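Local structure of putative histidinol-phosphate aminotransferase (Burkholderia pseudomallei, 3P1T) at residues G318-E321 / D322-L326; K253-A256 / Q257-R260; F50-E53 / P54-M57; S65-E68 / D69-M72; G155-D158 / Q159-R163. The protein probably transfers the amino group of L-histidinol phosphate to 2-oxoglutarate in histidine biosynthesis, using pyridoxal 5'-phosphate as cofactor. All blocks are in the same frame, centred on the assembly; numbering follows the deposited sequence. Where two conformers were deposited one is given.

Contact 1 of 5, residues G318-E321 / D322-L326; sequences GREE and DNDRL
The Asp322 carboxylate lies over one face of the Arg319 guanidinium, the two planes turned 75° apart. Its OD2 stands 3.3 Å from Arg319 NH2 but well out of the guanidinium plane, so this salt bridge is a matter of charge, with no N-H aimed at the oxygen. Glu321 approaches differently. Its chain leaves between the backbone N and the carbonyl carbon (chi1 53°) and bends at CG, bringing OE2 to the guanidinium edge, in plane, 2.9 Å from Arg319 NH1. The hydrogen bond there is weak, but the salt bridge closes a network of three side chains, and Arg319 NE is held by Pro27 O. Asn323 reaches back to Gly318: OD1 takes Gly318 N at 2.9 Å in its amide plane, on a lone pair, while ND2 adds a weak bond to Gly318 O and a firmer one to Gln257. Glu320 and Asp324 bring like charges near each other, probably eased by the salt bridge of Asp324 to Arg260. With Asp322 OD2 also accepting weakly from Arg319 N, and Arg319 O receiving Asn323 N at 3.1 Å, this is a helix N-terminus with Arg319 as N-cap, its acidic first turn probably suited to the helix dipole.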
loop_
_atom_site.group_PDB
_atom_site.type_symbol
_atom_site.label_atom_id
_atom_site.label_comp_id
_atom_site.label_asym_id
_atom_site.label_seq_id
_atom_site.Cartn_x
_atom_site.Cartn_y
_atom_site.Cartn_z
ATOM N N GLY A 318 -6.515 -27.207 -5.172
ATOM C CA GLY A 318 -5.435 -26.834 -6.086
ATOM C C GLY A 318 -5.610 -27.442 -7.461
ATOM O O GLY A 318 -6.740 -27.722 -7.873
ATOM N N ARG A 319 -4.501 -27.670 -8.181
ATOM C CA ARG A 319 -4.593 -28.363 -9.470
ATOM C C ARG A 319 -4.897 -29.871 -9.239
ATOM O O ARG A 319 -4.769 -30.374 -8.123
ATOM C CB ARG A 319 -3.311 -28.175 -10.291
ATOM C CG ARG A 319 -3.241 -26.870 -11.070
ATOM C CD ARG A 319 -1.832 -26.588 -11.569
ATOM N NE ARG A 319 -0.953 -26.173 -10.469
ATOM C CZ ARG A 319 -0.040 -26.946 -9.886
ATOM N NH1 ARG A 319 0.171 -28.181 -10.323
ATOM N NH2 ARG A 319 0.693 -26.477 -8.883
ATOM N N GLU A 320 -5.308 -30.574 -10.292
ATOM C CA GLU A 320 -5.678 -31.985 -10.252
ATOM C C GLU A 320 -4.581 -32.854 -9.580
ATOM O O GLU A 320 -4.903 -33.639 -8.696
ATOM C CB GLU A 320 -5.960 -32.489 -11.670
ATOM C CG GLU A 320 -6.542 -33.895 -11.690
ATOM C CD GLU A 320 -6.578 -34.616 -13.023
ATOM O OE1 GLU A 320 -6.717 -33.942 -14.070
ATOM O OE2 GLU A 320 -6.518 -35.868 -13.012
ATOM N N GLU A 321 -3.306 -32.688 -9.964
ATOM C CA GLU A 321 -2.173 -33.461 -9.433
ATOM C C GLU A 321 -1.959 -33.189 -7.923
ATOM O O GLU A 321 -1.595 -34.125 -7.204
ATOM C CB GLU A 321 -0.860 -33.205 -10.220
ATOM C CG GLU A 321 -0.418 -31.747 -10.394
ATOM C CD GLU A 321 -0.844 -30.974 -11.642
ATOM O OE1 GLU A 321 -2.056 -30.936 -11.961
ATOM O OE2 GLU A 321 0.037 -30.316 -12.242
ATOM N N ASP A 322 -2.232 -31.946 -7.447
ATOM C CA ASP A 322 -2.140 -31.539 -6.028
ATOM C C ASP A 322 -3.212 -32.234 -5.176
ATOM O O ASP A 322 -2.912 -32.819 -4.129
ATOM C CB ASP A 322 -2.284 -30.019 -5.889
ATOM C CG ASP A 322 -1.197 -29.215 -6.566
ATOM O OD1 ASP A 322 -0.082 -29.775 -6.776
ATOM O OD2 ASP A 322 -1.446 -28.002 -6.865
ATOM N N ASN A 323 -4.461 -32.185 -5.662
ATOM C CA ASN A 323 -5.627 -32.808 -5.054
ATOM C C ASN A 323 -5.457 -34.329 -5.033
ATOM O O ASN A 323 -5.884 -34.960 -4.062
ATOM C CB ASN A 323 -6.889 -32.396 -5.799
ATOM C CG ASN A 323 -7.118 -30.900 -5.833
ATOM O OD1 ASN A 323 -6.580 -30.134 -5.030
ATOM N ND2 ASN A 323 -7.919 -30.452 -6.777
ATOM N N ASP A 324 -4.779 -34.904 -6.072
ATOM C CA ASP A 324 -4.423 -36.336 -6.157
ATOM C C ASP A 324 -3.541 -36.738 -4.951
ATOM O O ASP A 324 -3.835 -37.723 -4.272
ATOM C CB ASP A 324 -3.685 -36.668 -7.491
ATOM C CG ASP A 324 -4.513 -36.911 -8.758
ATOM O OD1 ASP A 324 -5.759 -37.070 -8.643
ATOM O OD2 ASP A 324 -3.900 -37.026 -9.861
ATOM N N ARG A 325 -2.487 -35.921 -4.675
ATOM C CA ARG A 325 -1.518 -36.094 -3.586
ATOM C C ARG A 325 -2.224 -36.081 -2.220
ATOM O O ARG A 325 -1.984 -36.985 -1.409
ATOM C CB ARG A 325 -0.427 -35.007 -3.646
ATOM C CG ARG A 325 0.578 -35.204 -4.793
ATOM C CD ARG A 325 2.026 -35.183 -4.325
ATOM N NE ARG A 325 2.206 -36.063 -3.170
ATOM C CZ ARG A 325 2.772 -35.708 -2.021
ATOM N NH1 ARG A 325 3.309 -34.498 -1.879
ATOM N NH2 ARG A 325 2.851 -36.573 -1.020
ATOM N N LEU A 326 -3.121 -35.084 -2.003
ATOM C CA LEU A 326 -3.891 -34.936 -0.775
ATOM C C LEU A 326 -4.793 -36.134 -0.538
ATOM O O LEU A 326 -4.796 -36.683 0.571
ATOM C CB LEU A 326 -4.751 -33.664 -0.767
ATOM C CG LEU A 326 -5.678 -33.605 0.448
ATOM C CD1 LEU A 326 -5.169 -32.649 1.484
ATOM C CD2 LEU A 326 -7.148 -33.482 0.069
#

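Contact 2 of 5, residues K253-A256 / Q257-R260; sequences KTLA and QRRR. With SO4 (sulfate ion), chain E.
Leu255 CD2 sits over one face of the Arg258 guanidinium, 3.6 Å from NH2, the two side chains running side by side in the same direction. With CG opposite the backbone N (chi1 -172°), Arg258 turns at CD, which sets its flat end beside the leucine; NH1 bonds to the carbonyl oxygens of Ala277 and Tyr176. More firmly bonded is the corner made by Gln257 and Arg260. Arg260 grips Gln257 OE1 side-on with two nitrogens, NE at 3.1 Å and NH2 at 3.2 Å, and the oxygen lies in the guanidinium plane. With Asn323 as a third donor, OE1 probably receives three N-H groups. The Arg259 side is looser and exposed, along with Ala256. There a sulfate ion, probably from the crystallisation liquor, meets the guanidinium edge in plane: Arg259 NH1 bonds to O3 at 3.1 Å and NH2 to O2 at 3.0 Å, both nearly straight. NH1 also pairs with Asp263 one turn on. Helix 244-267 thus lies against helix 320-333 through Gln257 and Arg260, while Thr254 and Arg258 face the loops at Tyr176 and 277-278, the second of which leads into strand 279-283.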
loop_
_atom_site.group_PDB
_atom_site.type_symbol
_atom_site.label_atom_id
_atom_site.label_comp_id
_atom_site.label_asym_id
_atom_site.label_seq_id
_atom_site.Cartn_x
_atom_site.Cartn_y
_atom_site.Cartn_z
ATOM N N LYS A 253 -12.668 -25.440 -13.200
ATOM C CA LYS A 253 -11.791 -26.510 -12.707
ATOM C C LYS A 253 -11.873 -26.596 -11.180
ATOM O O LYS A 253 -11.954 -27.703 -10.650
ATOM C CB LYS A 253 -10.345 -26.256 -13.177
ATOM C CG LYS A 253 -9.291 -27.296 -12.795
ATOM C CD LYS A 253 -7.947 -26.883 -13.404
ATOM C CE LYS A 253 -6.794 -27.754 -12.985
ATOM N NZ LYS A 253 -5.527 -27.348 -13.658
ATOM N N THR A 254 -11.896 -25.444 -10.483
ATOM C CA THR A 254 -11.988 -25.416 -9.029
ATOM C C THR A 254 -13.339 -26.023 -8.570
ATOM O O THR A 254 -13.317 -26.842 -7.648
ATOM C CB THR A 254 -11.784 -24.004 -8.497
ATOM O OG1 THR A 254 -10.470 -23.573 -8.863
ATOM C CG2 THR A 254 -11.920 -23.931 -6.996
ATOM N N LEU A 255 -14.484 -25.668 -9.223
ATOM C CA LEU A 255 -15.812 -26.199 -8.862
ATOM C C LEU A 255 -15.875 -27.735 -9.025
ATOM O O LEU A 255 -16.516 -28.428 -8.216
ATOM C CB LEU A 255 -16.958 -25.562 -9.695
ATOM C CG LEU A 255 -17.173 -24.027 -9.713
ATOM C CD1 LEU A 255 -18.517 -23.677 -10.330
ATOM C CD2 LEU A 255 -17.104 -23.414 -8.350
ATOM N N ALA A 256 -15.227 -28.253 -10.082
ATOM C CA ALA A 256 -15.185 -29.684 -10.419
ATOM C C ALA A 256 -14.264 -30.453 -9.463
ATOM O O ALA A 256 -14.628 -31.551 -9.032
ATOM C CB ALA A 256 -14.722 -29.875 -11.856
ATOM N N GLN A 257 -13.081 -29.880 -9.134
ATOM C CA GLN A 257 -12.121 -30.493 -8.215
ATOM C C GLN A 257 -12.652 -30.435 -6.766
ATOM O O GLN A 257 -12.435 -31.397 -6.019
ATOM C CB GLN A 257 -10.744 -29.841 -8.322
ATOM C CG GLN A 257 -9.964 -30.217 -9.573
ATOM C CD GLN A 257 -9.577 -31.678 -9.603
ATOM O OE1 GLN A 257 -8.871 -32.187 -8.721
ATOM N NE2 GLN A 257 -10.031 -32.381 -10.633
ATOM N N ARG A 258 -13.406 -29.368 -6.397
ATOM C CA ARG A 258 -14.058 -29.247 -5.077
ATOM C C ARG A 258 -15.091 -30.388 -4.903
ATOM O O ARG A 258 -15.159 -31.021 -3.846
ATOM C CB ARG A 258 -14.720 -27.870 -4.916
ATOM C CG ARG A 258 -15.262 -27.572 -3.515
ATOM C CD ARG A 258 -15.904 -26.189 -3.441
ATOM N NE ARG A 258 -17.099 -26.063 -4.286
ATOM C CZ ARG A 258 -17.641 -24.909 -4.672
ATOM N NH1 ARG A 258 -17.088 -23.758 -4.323
ATOM N NH2 ARG A 258 -18.719 -24.900 -5.440
ATOM N N ARG A 259 -15.841 -30.684 -5.973
ATOM C CA ARG A 259 -16.824 -31.750 -5.977
ATOM C C ARG A 259 -16.098 -33.107 -5.822
ATOM O O ARG A 259 -16.499 -33.903 -4.961
ATOM C CB ARG A 259 -17.675 -31.672 -7.260
ATOM C CG ARG A 259 -18.676 -32.823 -7.499
ATOM C CD ARG A 259 -19.623 -33.115 -6.344
ATOM N NE ARG A 259 -20.492 -31.991 -6.020
ATOM C CZ ARG A 259 -21.047 -31.812 -4.833
ATOM N NH1 ARG A 259 -20.798 -32.660 -3.839
ATOM N NH2 ARG A 259 -21.829 -30.762 -4.613
ATOM N N ARG A 260 -15.004 -33.329 -6.592
ATOM C CA ARG A 260 -14.189 -34.548 -6.531
ATOM C C ARG A 260 -13.639 -34.764 -5.113
ATOM O O ARG A 260 -13.861 -35.827 -4.543
ATOM C CB ARG A 260 -13.020 -34.524 -7.553
ATOM C CG ARG A 260 -11.994 -35.652 -7.313
ATOM C CD ARG A 260 -11.049 -35.911 -8.453
ATOM N NE ARG A 260 -9.804 -35.162 -8.341
ATOM C CZ ARG A 260 -8.625 -35.708 -8.060
ATOM N NH1 ARG A 260 -8.521 -37.020 -7.860
ATOM N NH2 ARG A 260 -7.535 -34.954 -8.007
HETATM S S SO4 E . -22.381 -30.585 -0.886
HETATM O O1 SO4 E . -23.211 -30.420 0.307
HETATM O O2 SO4 E . -23.009 -29.831 -2.005
HETATM O O3 SO4 E . -22.322 -32.008 -1.214
HETATM O O4 SO4 E . -20.996 -30.107 -0.629
#

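Contact 3 of 5, residues F50-E53 / P54-M57; sequences FDAE and PRVM
One face of the Arg55 guanidinium lies over Ala52, with NH1 3.5 Å from Ala52 CA and NH2 4.0 Å from Ala52 CB, in the early turns of helix 52-64 of a PLP-dependent aminotransferase. Arg55 leaves the helix with CG anti to the backbone N (chi1 -171°) and bends at CD, which folds the flat group back over the residue three places earlier. NE then makes a salt bridge with Glu238 of helix 231-241, so the guanidinium is pinned by charge while the alanine lines its face. The second flat group, the Phe50 ring, meets the Phe23 ring of the second subunit, their planes about 50° apart; this end of the contact therefore belongs to the dimer interface. The puckered Pro54 ring packs against the carbonyls of the residues before it, its CG 3.4 Å from Asp51 O and its CD 3.2 Å from Phe50 O. Having no N-H, Pro54 cannot give Phe50 O the usual helical bond. The next donor, Arg55 N, reaches Asp51 O only weakly, and regular bonding is established with Val56 N to Ala52 O at 3.0 Å. Val56 packs on Leu237 and Glu238, so Ala52, Arg55 and Val56 together join this helix to helix 231-241. Next along the chain, Met57, present as selenomethionine, donates its N-H to Glu53 O, N to O 3.1 Å, and its CG lies 3.4 Å from that same oxygen.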
loop_
_atom_site.group_PDB
_atom_site.type_symbol
_atom_site.label_atom_id
_atom_site.label_comp_id
_atom_site.label_asym_id
_atom_site.label_seq_id
_atom_site.Cartn_x
_atom_site.Cartn_y
_atom_site.Cartn_z
ATOM N N PHE A 50 0.882 8.823 -13.161
ATOM C CA PHE A 50 -0.153 9.848 -13.285
ATOM C C PHE A 50 -1.171 9.528 -14.378
ATOM O O PHE A 50 -2.321 9.921 -14.236
ATOM C CB PHE A 50 0.438 11.245 -13.534
ATOM C CG PHE A 50 1.142 11.870 -12.339
ATOM C CD1 PHE A 50 0.498 11.984 -11.100
ATOM C CD2 PHE A 50 2.412 12.421 -12.471
ATOM C CE1 PHE A 50 1.154 12.565 -9.998
ATOM C CE2 PHE A 50 3.051 13.028 -11.379
ATOM C CZ PHE A 50 2.418 13.100 -10.154
ATOM N N ASP A 51 -0.782 8.813 -15.429
ATOM C CA ASP A 51 -1.736 8.477 -16.480
ATOM C C ASP A 51 -2.365 7.091 -16.236
ATOM O O ASP A 51 -3.554 6.904 -16.527
ATOM C CB ASP A 51 -1.063 8.534 -17.862
ATOM C CG ASP A 51 -0.646 9.944 -18.281
ATOM O OD1 ASP A 51 -1.509 10.863 -18.249
ATOM O OD2 ASP A 51 0.526 10.121 -18.689
ATOM N N ALA A 52 -1.590 6.150 -15.658
ATOM C CA ALA A 52 -2.034 4.790 -15.397
ATOM C C ALA A 52 -3.106 4.706 -14.270
ATOM O O ALA A 52 -4.022 3.897 -14.402
ATOM C CB ALA A 52 -0.844 3.927 -15.036
ATOM N N GLU A 53 -3.007 5.509 -13.190
ATOM C CA GLU A 53 -3.973 5.458 -12.083
ATOM C C GLU A 53 -5.404 5.778 -12.580
ATOM O O GLU A 53 -6.254 4.914 -12.383
ATOM C CB GLU A 53 -3.562 6.409 -10.939
ATOM C CG GLU A 53 -4.468 6.411 -9.718
ATOM C CD GLU A 53 -4.074 7.387 -8.618
ATOM O OE1 GLU A 53 -2.899 7.829 -8.560
ATOM O OE2 GLU A 53 -4.957 7.674 -7.777
ATOM N N PRO A 54 -5.711 6.926 -13.254
ATOM C CA PRO A 54 -7.100 7.155 -13.721
ATOM C C PRO A 54 -7.576 6.144 -14.765
ATOM O O PRO A 54 -8.763 5.816 -14.775
ATOM C CB PRO A 54 -7.054 8.551 -14.346
ATOM C CG PRO A 54 -5.635 8.808 -14.622
ATOM C CD PRO A 54 -4.856 8.087 -13.576
ATOM N N ARG A 55 -6.657 5.643 -15.621
ATOM C CA ARG A 55 -6.964 4.654 -16.652
ATOM C C ARG A 55 -7.431 3.330 -16.018
ATOM O O ARG A 55 -8.417 2.759 -16.480
ATOM C CB ARG A 55 -5.737 4.418 -17.540
ATOM C CG ARG A 55 -6.040 3.566 -18.769
ATOM C CD ARG A 55 -4.809 3.278 -19.622
ATOM N NE ARG A 55 -3.885 2.309 -19.013
ATOM C CZ ARG A 55 -2.643 2.580 -18.614
ATOM N NH1 ARG A 55 -2.136 3.798 -18.771
ATOM N NH2 ARG A 55 -1.887 1.629 -18.090
ATOM N N VAL A 56 -6.745 2.859 -14.962
ATOM C CA VAL A 56 -7.092 1.606 -14.283
ATOM C C VAL A 56 -8.411 1.807 -13.506
ATOM O O VAL A 56 -9.235 0.884 -13.486
ATOM C CB VAL A 56 -5.941 1.080 -13.370
ATOM C CG1 VAL A 56 -6.362 -0.149 -12.586
ATOM C CG2 VAL A 56 -4.697 0.761 -14.194
HETATM N N MSE A 57 -8.635 3.012 -12.913
HETATM C CA MSE A 57 -9.891 3.304 -12.177
HETATM C C MSE A 57 -11.089 3.147 -13.096
HETATM O O MSE A 57 -12.079 2.534 -12.700
HETATM C CB MSE A 57 -9.897 4.712 -11.551
HETATM C CG MSE A 57 -8.972 4.840 -10.343
HETATM SE SE MSE A 57 -9.433 3.582 -8.954
HETATM C CE MSE A 57 -11.039 4.336 -8.268
#

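Contact 4 of 5, residues S65-E68 / D69-M72; sequences SCPE and DNLM
Glu68 O is gripped from two directions: Leu71 N donates to it weakly but straight, at 3.4 Å, and the ammonium NZ of Lys221 bonds to it from helix 214-221. Lys221 NZ also bonds weakly to Leu71 O, so the lysine probably holds both carbonyls. The firmer backbone bond of the turn is Asn70 N to Pro67 O at 3.0 Å. Both backbone bonds span three residues, as in a 3-10 turn. Across this turn the Asn70 side chain slants over the Pro67 ring, its CG anti to the carbonyl carbon (chi1 -72°). That torsion lays OD1 along the ring, 3.3 Å from Pro67 CG and 3.4 Å from Pro67 CD, while ND2 bonds to Gly212 O and holds the amide in position. Deeper in, Cys66 SG touches Leu71 CD2 at 3.7 Å, an apolar meeting beside Phe211. Leu71 also packs on Met57, Leu60 and Ala61 of the helix just left behind. Ser65, the first residue beyond helix 52-64, has positive phi and closes that helix with a Schellman motif. The 3-10 turn then redirects the chain into strand 71-74, an outer strand within this chain. It pairs with strand 208-211, the one strand antiparallel to the rest, as in the seven-stranded sheet of fold-type I PLP enzymes.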
loop_
_atom_site.group_PDB
_atom_site.type_symbol
_atom_site.label_atom_id
_atom_site.label_comp_id
_atom_site.label_asym_id
_atom_site.label_seq_id
_atom_site.Cartn_x
_atom_site.Cartn_y
_atom_site.Cartn_z
ATOM N N SER A 65 -19.116 -2.810 -13.955
ATOM C CA SER A 65 -20.279 -2.120 -14.528
ATOM C C SER A 65 -20.961 -1.201 -13.484
ATOM O O SER A 65 -22.166 -1.276 -13.247
ATOM C CB SER A 65 -21.279 -3.117 -15.107
ATOM O OG SER A 65 -20.724 -3.851 -16.188
ATOM N N CYS A 66 -20.172 -0.320 -12.874
ATOM C CA CYS A 66 -20.675 0.643 -11.899
ATOM C C CYS A 66 -19.960 1.968 -12.089
ATOM O O CYS A 66 -18.881 1.963 -12.688
ATOM C CB CYS A 66 -20.481 0.113 -10.486
ATOM S SG CYS A 66 -18.761 0.115 -9.940
ATOM N N PRO A 67 -20.462 3.109 -11.565
ATOM C CA PRO A 67 -19.709 4.359 -11.723
ATOM C C PRO A 67 -18.431 4.354 -10.887
ATOM O O PRO A 67 -18.383 3.718 -9.830
ATOM C CB PRO A 67 -20.686 5.430 -11.230
ATOM C CG PRO A 67 -22.005 4.751 -11.092
ATOM C CD PRO A 67 -21.705 3.332 -10.806
ATOM N N GLU A 68 -17.400 5.077 -11.361
ATOM C CA GLU A 68 -16.105 5.210 -10.686
ATOM C C GLU A 68 -16.278 5.891 -9.304
ATOM O O GLU A 68 -15.473 5.680 -8.391
ATOM C CB GLU A 68 -15.143 6.010 -11.577
ATOM C CG GLU A 68 -13.683 5.990 -11.156
ATOM C CD GLU A 68 -12.767 6.873 -11.985
ATOM O OE1 GLU A 68 -12.958 6.964 -13.224
ATOM O OE2 GLU A 68 -11.826 7.446 -11.388
ATOM N N ASP A 69 -17.359 6.663 -9.149
ATOM C CA ASP A 69 -17.717 7.369 -7.917
ATOM C C ASP A 69 -18.162 6.402 -6.803
ATOM O O ASP A 69 -18.244 6.798 -5.638
ATOM C CB ASP A 69 -18.853 8.362 -8.198
ATOM C CG ASP A 69 -18.550 9.353 -9.296
ATOM O OD1 ASP A 69 -19.030 9.135 -10.445
ATOM O OD2 ASP A 69 -17.882 10.382 -9.002
ATOM N N ASN A 70 -18.465 5.151 -7.160
ATOM C CA ASN A 70 -18.969 4.172 -6.208
ATOM C C ASN A 70 -17.928 3.090 -5.859
ATOM O O ASN A 70 -18.246 2.187 -5.076
ATOM C CB ASN A 70 -20.227 3.530 -6.785
ATOM C CG ASN A 70 -21.392 4.476 -6.775
ATOM O OD1 ASN A 70 -21.837 4.975 -7.813
ATOM N ND2 ASN A 70 -21.835 4.828 -5.586
ATOM N N LEU A 71 -16.689 3.201 -6.382
ATOM C CA LEU A 71 -15.662 2.208 -6.093
ATOM C C LEU A 71 -14.364 2.877 -5.651
ATOM O O LEU A 71 -14.036 3.962 -6.117
ATOM C CB LEU A 71 -15.403 1.268 -7.283
ATOM C CG LEU A 71 -14.649 1.813 -8.464
ATOM C CD1 LEU A 71 -13.210 1.396 -8.408
ATOM C CD2 LEU A 71 -15.210 1.265 -9.716
HETATM N N MSE A 72 -13.626 2.191 -4.761
HETATM C CA MSE A 72 -12.336 2.602 -4.210
HETATM C C MSE A 72 -11.347 1.421 -4.274
HETATM O O MSE A 72 -11.703 0.310 -3.836
HETATM C CB MSE A 72 -12.557 3.071 -2.775
HETATM C CG MSE A 72 -11.359 3.738 -2.160
HETATM SE SE MSE A 72 -11.710 4.452 -0.399
HETATM C CE MSE A 72 -11.670 2.914 0.565
#

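Contact 5 of 5, residues G155-D158 / Q159-R163; sequences GELD and QLRQR
Gln159 N to Gly155 O, Leu160 N to Glu156 O and Arg161 N to Leu157 O, each at 2.9 Å, repeat the regular i to i-4 bond of helix 154-163, whereas Gln162 N reaches Asp158 O only weakly as the helix nears its end. On one side Arg161, extended from CG to NE, runs back along the preceding turn, its CG 3.3 Å from Leu157 O. This brings the guanidinium alongside the leucine: Leu157 covers one face near the rim, CB standing 3.9 Å from Arg161 NH1. Asp158 and Gln162 meet on the exposed side, carboxylate and amide planes 75° apart. OD1 lies 3.2 Å from Gln162 NE2, but the angle is too poor for a hydrogen bond, and the glutamine was modelled in two conformers, so the closeness is doubtful. Leu160 turns to the interior and packs apolarly on Val139 and Leu141 of strand 137-142. The helix of this beta-alpha-beta unit, between strands 137-142 and 166-170, is thus amphipathic. While Leu157 lines its guanidinium, Arg161 spends NH2 on Glu190, at the start of strand 190-195, and not on a residue of its own helix, so the salt bridge links helix to strand.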
loop_
_atom_site.group_PDB
_atom_site.type_symbol
_atom_site.label_atom_id
_atom_site.label_comp_id
_atom_site.label_asym_id
_atom_site.label_seq_id
_atom_site.Cartn_x
_atom_site.Cartn_y
_atom_site.Cartn_z
ATOM N N GLY A 155 -32.998 -15.016 4.137
ATOM C CA GLY A 155 -33.530 -14.627 5.432
ATOM C C GLY A 155 -32.511 -13.914 6.291
ATOM O O GLY A 155 -32.843 -12.908 6.917
ATOM N N GLU A 156 -31.265 -14.413 6.315
ATOM C CA GLU A 156 -30.174 -13.796 7.076
ATOM C C GLU A 156 -29.874 -12.382 6.525
ATOM O O GLU A 156 -29.910 -11.416 7.292
ATOM C CB GLU A 156 -28.898 -14.673 7.056
ATOM C CG GLU A 156 -28.963 -15.960 7.876
ATOM C CD GLU A 156 -27.751 -16.869 7.787
ATOM O OE1 GLU A 156 -27.249 -17.099 6.667
ATOM O OE2 GLU A 156 -27.360 -17.434 8.830
ATOM N N LEU A 157 -29.654 -12.258 5.197
ATOM C CA LEU A 157 -29.394 -10.983 4.531
ATOM C C LEU A 157 -30.556 -10.002 4.723
ATOM O O LEU A 157 -30.315 -8.819 4.983
ATOM C CB LEU A 157 -29.127 -11.195 3.036
ATOM C CG LEU A 157 -27.718 -11.688 2.682
ATOM C CD1 LEU A 157 -27.631 -12.123 1.243
ATOM C CD2 LEU A 157 -26.677 -10.609 2.941
ATOM N N ASP A 158 -31.812 -10.509 4.628
ATOM C CA ASP A 158 -33.043 -9.744 4.817
ATOM C C ASP A 158 -33.083 -9.171 6.238
ATOM O O ASP A 158 -33.304 -7.969 6.389
ATOM C CB ASP A 158 -34.263 -10.627 4.537
ATOM C CG ASP A 158 -35.609 -9.959 4.728
ATOM O OD1 ASP A 158 -35.780 -8.809 4.250
ATOM O OD2 ASP A 158 -36.493 -10.578 5.371
ATOM N N GLN A 159 -32.795 -10.009 7.261
ATOM C CA GLN A 159 -32.767 -9.622 8.668
ATOM C C GLN A 159 -31.664 -8.588 8.918
ATOM O O GLN A 159 -31.944 -7.574 9.559
ATOM C CB GLN A 159 -32.569 -10.849 9.559
ATOM C CG GLN A 159 -33.182 -10.695 10.953
ATOM C CD GLN A 159 -32.826 -11.793 11.938
ATOM O OE1 GLN A 159 -32.846 -11.574 13.155
ATOM N NE2 GLN A 159 -32.486 -12.989 11.466
ATOM N N LEU A 160 -30.440 -8.807 8.377
ATOM C CA LEU A 160 -29.306 -7.881 8.531
ATOM C C LEU A 160 -29.612 -6.508 7.947
ATOM O O LEU A 160 -29.370 -5.499 8.613
ATOM C CB LEU A 160 -28.038 -8.429 7.876
ATOM C CG LEU A 160 -27.378 -9.595 8.566
ATOM C CD1 LEU A 160 -26.527 -10.388 7.587
ATOM C CD2 LEU A 160 -26.594 -9.142 9.770
ATOM N N ARG A 161 -30.205 -6.467 6.733
ATOM C CA ARG A 161 -30.532 -5.218 6.042
ATOM C C ARG A 161 -31.602 -4.397 6.796
ATOM O O ARG A 161 -31.605 -3.169 6.656
ATOM C CB ARG A 161 -30.987 -5.501 4.617
ATOM C CG ARG A 161 -29.795 -5.778 3.730
ATOM C CD ARG A 161 -30.135 -6.353 2.373
ATOM N NE ARG A 161 -28.900 -6.560 1.612
ATOM C CZ ARG A 161 -28.710 -7.517 0.708
ATOM N NH1 ARG A 161 -29.678 -8.389 0.434
ATOM N NH2 ARG A 161 -27.544 -7.621 0.082
ATOM N N GLN A 162 -32.462 -5.066 7.616
ATOM C CA GLN A 162 -33.538 -4.457 8.408
ATOM C C GLN A 162 -33.042 -4.027 9.794
ATOM O O GLN A 162 -33.462 -2.981 10.304
ATOM C CB GLN A 162 -34.724 -5.437 8.568
ATOM C CG GLN A 162 -35.529 -5.696 7.283
ATOM C CD GLN A 162 -36.698 -6.655 7.446
ATOM O OE1 GLN A 162 -37.018 -7.134 8.544
ATOM N NE2 GLN A 162 -37.375 -6.953 6.342
ATOM N N ARG A 163 -32.142 -4.828 10.407
ATOM C CA ARG A 163 -31.621 -4.580 11.755
ATOM C C ARG A 163 -30.297 -3.778 11.843
ATOM O O ARG A 163 -30.137 -3.056 12.823
ATOM C CB ARG A 163 -31.382 -5.907 12.484
ATOM C CG ARG A 163 -32.652 -6.633 12.901
ATOM C CD ARG A 163 -32.329 -7.697 13.926
ATOM N NE ARG A 163 -33.484 -7.990 14.778
ATOM C CZ ARG A 163 -33.808 -7.300 15.872
ATOM N NH1 ARG A 163 -33.078 -6.254 16.248
ATOM N NH2 ARG A 163 -34.872 -7.640 16.589
#

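All five contacts are local, each closing only turns of one continuous segment, so none nests within or crosses another. From the N terminus, contact 3 opens helix 52-64 near the second subunit, and contact 4 carries the chain from the end of that helix into strand 71-74; the two touch through Met57. Contact 5 follows on helix 154-163, between parallel strands of the seven-stranded sheet, its nearest atoms about 14 Å from contact 4. Contact 2 lies on helix 244-267, and contact 1 begins helix 320-333. These last two touch, joining the helices beside the four-stranded sheet, and contact 1 lies across the chain's centre from contacts 4 and 5.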